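Local structure of fatty acid synthase 1, isoform A (Drosophila melanogaster, 6FN6) at residues V59-V64 with K103-E108; K453-V458 with E480-Y485; M654-A659 with V688-S693. The protein probably makes long-chain saturated fatty acids from acetyl-CoA and malonyl-CoA with NADPH, this piece being its dehydratase, enoylreductase and ketoreductase region. All coordinates share one frame; numbering follows the deposited sequence.

Interaction 1: residues V59-V64 with K103-E108; sequences VMENLV and KITIPE
Val59 to Glu61 and Lys103 to Thr105 run antiparallel, with their short axes 4.6 Å apart at closest approach and 160° between their directions. Val59 pairs with Thr105 and Glu61 with Lys103 as hydrogen-bonded pairs. Met60 and Ile104 form the non-hydrogen-bonded pair between them. Val59 N gives to Thr105 O at 3.0 Å, and Thr105 N returns a bond to Val59 O. Glu61 N meets Lys103 O, and Lys103 N reaches Glu61 O at 2.8 Å.

The side chains divide between two faces. On one face Met60 CG lies 4.2 Å from Ile104 CD1. Helix 34-48 packs on this side, with Trp42 against Met60 and Phe45 against Ile104. This is the hotdog layout, a curved antiparallel sheet wrapped round a helix, and both strands belong to the predicted N-terminal hotdog fold of the dehydratase. Strand 191-201, from the predicted C-terminal hotdog fold, pairs with the other edge of strand 58-65.

The second face carries Val59, Glu61, Lys103 and Thr105. Glu61 and Lys103 lie side by side and point the same way. The lysine is extended throughout, with CG anti to its backbone N (chi1 173°). Its CE comes 3.9 Å from Glu61 OE2, while NZ stays 4.1 Å from the same oxygen, too far for a salt bridge. The carboxylate has its salt bridge with Arg198, through OE1. Past the strand end, Pro107 packs on Val59. The two side chains cross at a slant, and Val59 CG2 touches Pro107 CG at 3.9 Å.

Interaction 2: residues K453-V458 with E480-Y485; sequences KSVVVV and EEQYVY
A parallel strand pair in a beta-alpha-beta unit joins Lys453-Val458 to Glu480-Tyr485. Strand 454-457 leads through helix 466-480 to strand 483-489, and the two strands lie next to each other. Their short axes come within 4.9 Å at an angle of 30°. Tyr483 N gives to Lys453 O, and Val455 N to Tyr483 O at 3.2 Å. Tyr485 N then gives to Val455 O in a nearly straight bond (N-H...O 174°). Val457 N gives to Tyr485 O at 2.9 Å, and the pairing goes on to Val487.

The helix ends in a Schellman motif, with Glu481 at positive phi. A water takes a bond from Lys453 N and gives one to Glu481 O, so it ties this turn to Lys453, beside the first strand. The unit is Rossmann-like, in keeping with the pseudo-KR family. Strand 454-457 is an edge strand of its sheet within this chain.

On the helix side, Val457 CG2 packs 3.6 Å from Val484 CG1, the two side chains crossing obliquely. Leu470 and Ala477 of helix 466-480 also touch Val484. Gln482 sets its CB 3.4 Å from Lys453 O. Its extended chain takes OE1 to the flank of Val455, 4.1 Å from CB.

The other face holds Ser454, Val456 and the two tyrosines. Ser454 CB meets the ring edge of Tyr485 in plane, 3.8 Å from CE2. With CG beside the backbone N, chi1 -73° sets the ring so that this edge faces Ser454 CB. Its hydroxyl is hydrogen-bonded to Arg452, which also makes a cation-pi contact with Tyr483.

Interaction 3: residues M654-A659 with V688-S693; sequences MAMVPA and VPCVYS
Met656, Pro689 and Met654 carry this contact, in which strand 652-656 packs against the first turn of helix 689-702. The short axes of strand and helix are 8.6 Å apart at closest approach and lie at 61° to each other. Every touching residue is buried.

Met656 points from the strand toward the helix. Its CG stands anti to the backbone N (chi1 -179°), which carries the chain toward Cys690 and Ser693. CB rests 4.0 Å from Pro689 CB, and CG lies at the same distance from Cys690 SG. A bend at the last torsion brings CE to Ser693, 3.5 Å from OG.

Pro689 fills the space between the two methionines. Its CG sits 3.4 Å from Ala655 O. The ring atom CD faces the methyl CE of Met654 at 3.8 Å. Trp674 of strand 673-675 also touches Pro689, Met654 and Ser693.

Met654 reaches the start of the helix. Its chain bends at chi3 and sets CE against Val688 CG1, 3.6 Å away. Strand 652-656 lies between strands 642-646 and 673-675, in the part of the chain consistent with the enoylreductase.

Replacing Met656 with an alanine would probably open a gap in front of Cys690 SG and Ser693.

Ser693 OG lies near both CE and SD of Met656. Its polar partner is Pro689 O, within the helix, in a bond modelled so short that its exact length is doubtful. Strand and helix therefore meet without polar bonds between them, through the methionines, Pro689, Val688 and Cys690, with CB and OG of Ser693 against Met656 and Ala655 O against the proline ring.

How the interactions relate
The three contacts follow one another along the chain and none touches another. Interaction 1 is in the dehydratase, interaction 2 in the pseudo-KR part, and interaction 3 in the part consistent with the enoylreductase. Interactions 1 and 3 are the closest pair, with centres 46 Å apart and nearest atoms about 29 Å apart. Interaction 2 is remote from both: its centre is 84 Å from that of interaction 1 and 79 Å from that of interaction 3, on the opposite side of the chain's centre in each case. The predicted dehydratase residues His24 and Asp175 belong to the same domain as interaction 1, but all three contacts lie away from them.

Interaction 1: residues V59-V64 with K103-E108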
loop_
_atom_site.group_PDB
_atom_site.type_symbol
_atom_site.label_atom_id
_atom_site.label_comp_id
_atom_site.label_asym_id
_atom_site.label_seq_id
_atom_site.Cartn_x
_atom_site.Cartn_y
_atom_site.Cartn_z
ATOM N N VAL A 59 -16.245 10.108 -14.727
ATOM C CA VAL A 59 -15.395 8.927 -14.654
ATOM C C VAL A 59 -15.202 8.540 -13.195
ATOM O O VAL A 59 -14.593 9.281 -12.424
ATOM C CB VAL A 59 -14.038 9.165 -15.342
ATOM C CG1 VAL A 59 -13.111 7.969 -15.141
ATOM C CG2 VAL A 59 -14.231 9.445 -16.818
ATOM N N MET A 60 -15.736 7.382 -12.819
ATOM C CA MET A 60 -15.579 6.878 -11.463
ATOM C C MET A 60 -14.410 5.909 -11.408
ATOM O O MET A 60 -14.181 5.151 -12.351
ATOM C CB MET A 60 -16.858 6.193 -10.993
ATOM C CG MET A 60 -18.085 7.071 -11.109
ATOM S SD MET A 60 -19.522 6.376 -10.289
ATOM C CE MET A 60 -20.815 7.277 -11.127
ATOM N N GLU A 61 -13.671 5.932 -10.304
ATOM C CA GLU A 61 -12.501 5.077 -10.158
ATOM C C GLU A 61 -12.390 4.496 -8.756
ATOM O O GLU A 61 -12.819 5.110 -7.779
ATOM C CB GLU A 61 -11.229 5.853 -10.497
ATOM C CG GLU A 61 -11.162 6.327 -11.936
ATOM C CD GLU A 61 -9.923 7.147 -12.217
ATOM O OE1 GLU A 61 -8.872 6.544 -12.519
ATOM O OE2 GLU A 61 -9.995 8.391 -12.129
ATOM N N ASN A 62 -11.803 3.305 -8.674
ATOM C CA ASN A 62 -11.555 2.637 -7.401
ATOM C C ASN A 62 -12.834 2.531 -6.581
ATOM O O ASN A 62 -12.840 2.809 -5.382
ATOM C CB ASN A 62 -10.482 3.383 -6.601
ATOM C CG ASN A 62 -9.954 2.570 -5.428
ATOM O OD1 ASN A 62 -9.702 1.373 -5.553
ATOM N ND2 ASN A 62 -9.788 3.222 -4.282
ATOM N N LEU A 63 -13.918 2.133 -7.233
ATOM C CA LEU A 63 -15.178 1.927 -6.539
ATOM C C LEU A 63 -15.082 0.716 -5.627
ATOM O O LEU A 63 -14.680 -0.365 -6.057
ATOM C CB LEU A 63 -16.322 1.753 -7.538
ATOM C CG LEU A 63 -16.793 3.030 -8.234
ATOM C CD1 LEU A 63 -17.604 2.703 -9.468
ATOM C CD2 LEU A 63 -17.620 3.872 -7.274
ATOM N N VAL A 64 -15.450 0.905 -4.365
ATOM C CA VAL A 64 -15.480 -0.186 -3.402
ATOM C C VAL A 64 -16.853 -0.242 -2.753
ATOM O O VAL A 64 -17.336 0.750 -2.209
ATOM C CB VAL A 64 -14.380 -0.034 -2.333
ATOM C CG1 VAL A 64 -14.411 -1.213 -1.368
ATOM C CG2 VAL A 64 -13.012 0.090 -2.981
ATOM N N LYS A 103 -13.585 7.331 -6.341
ATOM C CA LYS A 103 -13.149 8.617 -6.868
ATOM C C LYS A 103 -14.007 8.994 -8.069
ATOM O O LYS A 103 -14.407 8.127 -8.844
ATOM C CB LYS A 103 -11.668 8.557 -7.259
ATOM C CG LYS A 103 -11.145 9.793 -7.975
ATOM C CD LYS A 103 -9.679 9.632 -8.347
ATOM C CE LYS A 103 -9.194 10.781 -9.217
ATOM N NZ LYS A 103 -7.752 10.651 -9.560
ATOM N N ILE A 104 -14.296 10.283 -8.216
ATOM C CA ILE A 104 -15.118 10.758 -9.325
ATOM C C ILE A 104 -14.596 12.093 -9.843
ATOM O O ILE A 104 -14.336 13.012 -9.068
ATOM C CB ILE A 104 -16.599 10.870 -8.909
ATOM C CG1 ILE A 104 -17.469 11.171 -10.135
ATOM C CG2 ILE A 104 -16.784 11.949 -7.839
ATOM C CD1 ILE A 104 -18.952 11.011 -9.885
ATOM N N THR A 105 -14.443 12.192 -11.159
ATOM C CA THR A 105 -13.960 13.417 -11.786
ATOM C C THR A 105 -14.642 13.657 -13.130
ATOM O O THR A 105 -14.997 12.709 -13.833
ATOM C CB THR A 105 -12.435 13.380 -12.006
ATOM O OG1 THR A 105 -12.093 12.251 -12.817
ATOM C CG2 THR A 105 -11.697 13.290 -10.678
ATOM N N ILE A 106 -14.821 14.927 -13.477
ATOM C CA ILE A 106 -15.357 15.303 -14.779
ATOM C C ILE A 106 -14.195 15.418 -15.763
ATOM O O ILE A 106 -13.351 16.304 -15.619
ATOM C CB ILE A 106 -16.163 16.616 -14.700
ATOM C CG1 ILE A 106 -17.415 16.410 -13.848
ATOM C CG2 ILE A 106 -16.547 17.098 -16.097
ATOM C CD1 ILE A 106 -18.153 17.685 -13.501
ATOM N N PRO A 107 -14.143 14.521 -16.766
ATOM C CA PRO A 107 -12.985 14.477 -17.666
ATOM C C PRO A 107 -12.904 15.639 -18.653
ATOM O O PRO A 107 -13.907 16.297 -18.934
ATOM C CB PRO A 107 -13.185 13.159 -18.417
ATOM C CG PRO A 107 -14.658 12.978 -18.449
ATOM C CD PRO A 107 -15.163 13.522 -17.142
ATOM N N GLU A 108 -11.702 15.878 -19.167
ATOM C CA GLU A 108 -11.483 16.879 -20.203
ATOM C C GLU A 108 -12.257 16.492 -21.460
ATOM O O GLU A 108 -13.002 17.297 -22.019
ATOM C CB GLU A 108 -9.987 17.010 -20.506
ATOM C CG GLU A 108 -9.634 18.002 -21.610
ATOM C CD GLU A 108 -9.804 19.445 -21.175
ATOM O OE1 GLU A 108 -9.944 19.690 -19.957
ATOM O OE2 GLU A 108 -9.795 20.336 -22.051
#

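Interaction 2: residues K453-V458 with E480-Y485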
loop_
_atom_site.group_PDB
_atom_site.type_symbol
_atom_site.label_atom_id
_atom_site.label_comp_id
_atom_site.label_asym_id
_atom_site.label_seq_id
_atom_site.Cartn_x
_atom_site.Cartn_y
_atom_site.Cartn_z
ATOM N N LYS A 453 -79.315 -50.253 -0.642
ATOM C CA LYS A 453 -79.212 -50.499 -2.074
ATOM C C LYS A 453 -77.768 -50.348 -2.548
ATOM O O LYS A 453 -77.035 -49.474 -2.078
ATOM C CB LYS A 453 -80.124 -49.534 -2.841
ATOM C CG LYS A 453 -81.573 -49.540 -2.357
ATOM C CD LYS A 453 -82.499 -48.700 -3.235
ATOM C CE LYS A 453 -83.960 -48.871 -2.808
ATOM N NZ LYS A 453 -84.920 -48.118 -3.673
ATOM N N SER A 454 -77.363 -51.201 -3.484
ATOM C CA SER A 454 -75.999 -51.168 -3.999
ATOM C C SER A 454 -75.909 -51.747 -5.406
ATOM O O SER A 454 -76.719 -52.583 -5.802
ATOM C CB SER A 454 -75.062 -51.941 -3.073
ATOM O OG SER A 454 -75.369 -53.324 -3.085
ATOM N N VAL A 455 -74.913 -51.289 -6.154
ATOM C CA VAL A 455 -74.648 -51.797 -7.493
ATOM C C VAL A 455 -73.134 -51.957 -7.636
ATOM O O VAL A 455 -72.370 -51.313 -6.920
ATOM C CB VAL A 455 -75.248 -50.873 -8.577
ATOM C CG1 VAL A 455 -74.481 -49.552 -8.656
ATOM C CG2 VAL A 455 -75.282 -51.579 -9.931
ATOM N N VAL A 456 -72.708 -52.824 -8.549
ATOM C CA VAL A 456 -71.296 -53.167 -8.682
ATOM C C VAL A 456 -70.735 -52.724 -10.032
ATOM O O VAL A 456 -71.410 -52.822 -11.059
ATOM C CB VAL A 456 -71.089 -54.685 -8.482
ATOM C CG1 VAL A 456 -69.628 -55.066 -8.669
ATOM C CG2 VAL A 456 -71.575 -55.116 -7.109
ATOM N N VAL A 457 -69.497 -52.233 -10.020
ATOM C CA VAL A 457 -68.806 -51.841 -11.243
ATOM C C VAL A 457 -67.601 -52.753 -11.454
ATOM O O VAL A 457 -66.840 -53.020 -10.525
ATOM C CB VAL A 457 -68.385 -50.363 -11.194
ATOM C CG1 VAL A 457 -67.671 -49.966 -12.478
ATOM C CG2 VAL A 457 -69.597 -49.474 -10.963
ATOM N N VAL A 458 -67.422 -53.206 -12.691
ATOM C CA VAL A 458 -66.464 -54.263 -13.005
ATOM C C VAL A 458 -65.014 -53.805 -12.875
ATOM O O VAL A 458 -64.170 -54.560 -12.401
ATOM C CB VAL A 458 -66.709 -54.824 -14.417
ATOM C CG1 VAL A 458 -65.841 -56.052 -14.661
ATOM C CG2 VAL A 458 -68.182 -55.170 -14.611
ATOM N N GLU A 480 -80.339 -42.270 -6.526
ATOM C CA GLU A 480 -80.944 -43.553 -6.179
ATOM C C GLU A 480 -80.645 -44.003 -4.746
ATOM O O GLU A 480 -81.028 -45.103 -4.347
ATOM C CB GLU A 480 -80.480 -44.632 -7.160
ATOM C CG GLU A 480 -80.914 -44.392 -8.601
ATOM C CD GLU A 480 -82.418 -44.497 -8.794
ATOM O OE1 GLU A 480 -82.855 -45.322 -9.625
ATOM O OE2 GLU A 480 -83.163 -43.753 -8.124
ATOM N N GLU A 481 -79.959 -43.161 -3.978
ATOM C CA GLU A 481 -79.681 -43.464 -2.575
ATOM C C GLU A 481 -78.975 -44.807 -2.422
ATOM O O GLU A 481 -79.369 -45.627 -1.593
ATOM C CB GLU A 481 -80.986 -43.485 -1.771
ATOM C CG GLU A 481 -81.812 -42.208 -1.855
ATOM C CD GLU A 481 -83.262 -42.425 -1.453
ATOM O OE1 GLU A 481 -83.979 -43.148 -2.179
ATOM O OE2 GLU A 481 -83.688 -41.875 -0.415
ATOM N N GLN A 482 -77.937 -45.030 -3.222
ATOM C CA GLN A 482 -77.215 -46.299 -3.198
ATOM C C GLN A 482 -75.704 -46.117 -3.103
ATOM O O GLN A 482 -75.178 -45.026 -3.323
ATOM C CB GLN A 482 -77.552 -47.121 -4.445
ATOM C CG GLN A 482 -77.280 -46.406 -5.757
ATOM C CD GLN A 482 -77.679 -47.232 -6.964
ATOM O OE1 GLN A 482 -77.992 -48.416 -6.843
ATOM N NE2 GLN A 482 -77.675 -46.609 -8.136
ATOM N N TYR A 483 -75.021 -47.204 -2.760
ATOM C CA TYR A 483 -73.566 -47.223 -2.655
ATOM C C TYR A 483 -72.982 -48.013 -3.826
ATOM O O TYR A 483 -73.594 -48.966 -4.303
ATOM C CB TYR A 483 -73.124 -47.823 -1.318
ATOM C CG TYR A 483 -73.540 -47.004 -0.113
ATOM C CD1 TYR A 483 -74.790 -47.164 0.469
ATOM C CD2 TYR A 483 -72.676 -46.068 0.442
ATOM C CE1 TYR A 483 -75.168 -46.414 1.570
ATOM C CE2 TYR A 483 -73.045 -45.316 1.542
ATOM C CZ TYR A 483 -74.289 -45.493 2.102
ATOM O OH TYR A 483 -74.649 -44.740 3.197
ATOM N N VAL A 484 -71.813 -47.596 -4.303
ATOM C CA VAL A 484 -71.193 -48.236 -5.458
ATOM C C VAL A 484 -69.961 -49.034 -5.043
ATOM O O VAL A 484 -69.044 -48.500 -4.418
ATOM C CB VAL A 484 -70.828 -47.196 -6.529
ATOM C CG1 VAL A 484 -70.214 -47.871 -7.746
ATOM C CG2 VAL A 484 -72.054 -46.385 -6.924
ATOM N N TYR A 485 -69.946 -50.315 -5.397
ATOM C CA TYR A 485 -68.798 -51.168 -5.127
ATOM C C TYR A 485 -67.958 -51.316 -6.385
ATOM O O TYR A 485 -68.411 -51.885 -7.378
ATOM C CB TYR A 485 -69.231 -52.551 -4.630
ATOM C CG TYR A 485 -69.757 -52.563 -3.215
ATOM C CD1 TYR A 485 -68.892 -52.651 -2.134
ATOM C CD2 TYR A 485 -71.121 -52.507 -2.960
ATOM C CE1 TYR A 485 -69.367 -52.663 -0.838
ATOM C CE2 TYR A 485 -71.605 -52.521 -1.667
ATOM C CZ TYR A 485 -70.724 -52.601 -0.611
ATOM O OH TYR A 485 -71.203 -52.616 0.676
HETATM O O HOH W 1 -79.483 -47.270 0.531
#

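Interaction 3: residues M654-A659 with V688-S693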
loop_
_atom_site.group_PDB
_atom_site.type_symbol
_atom_site.label_atom_id
_atom_site.label_comp_id
_atom_site.label_asym_id
_atom_site.label_seq_id
_atom_site.Cartn_x
_atom_site.Cartn_y
_atom_site.Cartn_z
ATOM N N MET A 654 4.218 -40.087 4.848
ATOM C CA MET A 654 3.542 -38.833 5.154
ATOM C C MET A 654 3.465 -38.027 3.864
ATOM O O MET A 654 4.395 -38.064 3.059
ATOM C CB MET A 654 4.282 -38.053 6.239
ATOM C CG MET A 654 5.790 -38.119 6.110
ATOM S SD MET A 654 6.655 -37.065 7.283
ATOM C CE MET A 654 6.686 -35.523 6.383
ATOM N N ALA A 655 2.358 -37.320 3.654
ATOM C CA ALA A 655 2.140 -36.647 2.379
ATOM C C ALA A 655 1.478 -35.283 2.521
ATOM O O ALA A 655 0.979 -34.918 3.585
ATOM C CB ALA A 655 1.295 -37.530 1.478
ATOM N N MET A 656 1.473 -34.548 1.413
ATOM C CA MET A 656 0.825 -33.248 1.329
ATOM C C MET A 656 -0.010 -33.207 0.055
ATOM O O MET A 656 0.462 -33.587 -1.017
ATOM C CB MET A 656 1.860 -32.122 1.337
ATOM C CG MET A 656 1.261 -30.727 1.267
ATOM S SD MET A 656 2.496 -29.422 1.377
ATOM C CE MET A 656 3.530 -29.797 -0.039
ATOM N N VAL A 657 -1.255 -32.760 0.182
ATOM C CA VAL A 657 -2.186 -32.745 -0.941
ATOM C C VAL A 657 -3.007 -31.460 -0.942
ATOM O O VAL A 657 -3.108 -30.787 0.083
ATOM C CB VAL A 657 -3.107 -33.973 -0.903
ATOM C CG1 VAL A 657 -2.345 -35.223 -1.315
ATOM C CG2 VAL A 657 -3.696 -34.143 0.493
ATOM N N PRO A 658 -3.604 -31.116 -2.095
ATOM C CA PRO A 658 -4.454 -29.923 -2.161
ATOM C C PRO A 658 -5.751 -30.081 -1.380
ATOM O O PRO A 658 -6.281 -29.101 -0.851
ATOM C CB PRO A 658 -4.732 -29.769 -3.660
ATOM C CG PRO A 658 -4.536 -31.117 -4.232
ATOM C CD PRO A 658 -3.468 -31.769 -3.408
ATOM N N ALA A 659 -6.268 -31.302 -1.336
ATOM C CA ALA A 659 -7.488 -31.585 -0.600
ATOM C C ALA A 659 -7.673 -33.085 -0.433
ATOM O O ALA A 659 -6.873 -33.874 -0.938
ATOM C CB ALA A 659 -8.683 -30.980 -1.314
ATOM N N VAL A 688 4.241 -32.643 9.948
ATOM C CA VAL A 688 5.384 -32.054 9.246
ATOM C C VAL A 688 5.069 -31.449 7.869
ATOM O O VAL A 688 5.435 -30.306 7.611
ATOM C CB VAL A 688 6.509 -33.105 9.114
ATOM C CG1 VAL A 688 7.643 -32.592 8.232
ATOM C CG2 VAL A 688 7.036 -33.485 10.478
ATOM N N PRO A 689 4.413 -32.214 6.978
ATOM C CA PRO A 689 4.299 -31.838 5.560
ATOM C C PRO A 689 3.964 -30.372 5.269
ATOM O O PRO A 689 4.731 -29.705 4.578
ATOM C CB PRO A 689 3.168 -32.734 5.059
ATOM C CG PRO A 689 3.235 -33.923 5.910
ATOM C CD PRO A 689 3.671 -33.452 7.267
ATOM N N CYS A 690 2.833 -29.886 5.767
ATOM C CA CYS A 690 2.344 -28.568 5.376
ATOM C C CYS A 690 3.147 -27.420 5.973
ATOM O O CYS A 690 3.634 -26.558 5.242
ATOM C CB CYS A 690 0.875 -28.413 5.765
ATOM S SG CYS A 690 -0.245 -29.236 4.624
ATOM N N VAL A 691 3.261 -27.389 7.298
ATOM C CA VAL A 691 3.897 -26.261 7.967
ATOM C C VAL A 691 5.349 -26.110 7.523
ATOM O O VAL A 691 5.840 -24.993 7.385
ATOM C CB VAL A 691 3.812 -26.393 9.506
ATOM C CG1 VAL A 691 2.367 -26.291 9.969
ATOM C CG2 VAL A 691 4.449 -27.697 9.984
ATOM N N TYR A 692 6.031 -27.224 7.280
ATOM C CA TYR A 692 7.439 -27.167 6.906
ATOM C C TYR A 692 7.625 -26.894 5.420
ATOM O O TYR A 692 8.559 -26.194 5.030
ATOM C CB TYR A 692 8.153 -28.459 7.297
ATOM C CG TYR A 692 8.593 -28.465 8.742
ATOM C CD1 TYR A 692 9.718 -27.761 9.141
ATOM C CD2 TYR A 692 7.883 -29.167 9.705
ATOM C CE1 TYR A 692 10.125 -27.753 10.461
ATOM C CE2 TYR A 692 8.283 -29.168 11.028
ATOM C CZ TYR A 692 9.406 -28.461 11.400
ATOM O OH TYR A 692 9.809 -28.461 12.717
ATOM N N SER A 693 6.748 -27.443 4.587
ATOM C CA SER A 693 6.755 -27.100 3.171
ATOM C C SER A 693 6.523 -25.602 3.017
ATOM O O SER A 693 7.107 -24.956 2.147
ATOM C CB SER A 693 5.693 -27.890 2.410
ATOM O OG SER A 693 5.977 -29.276 2.444
#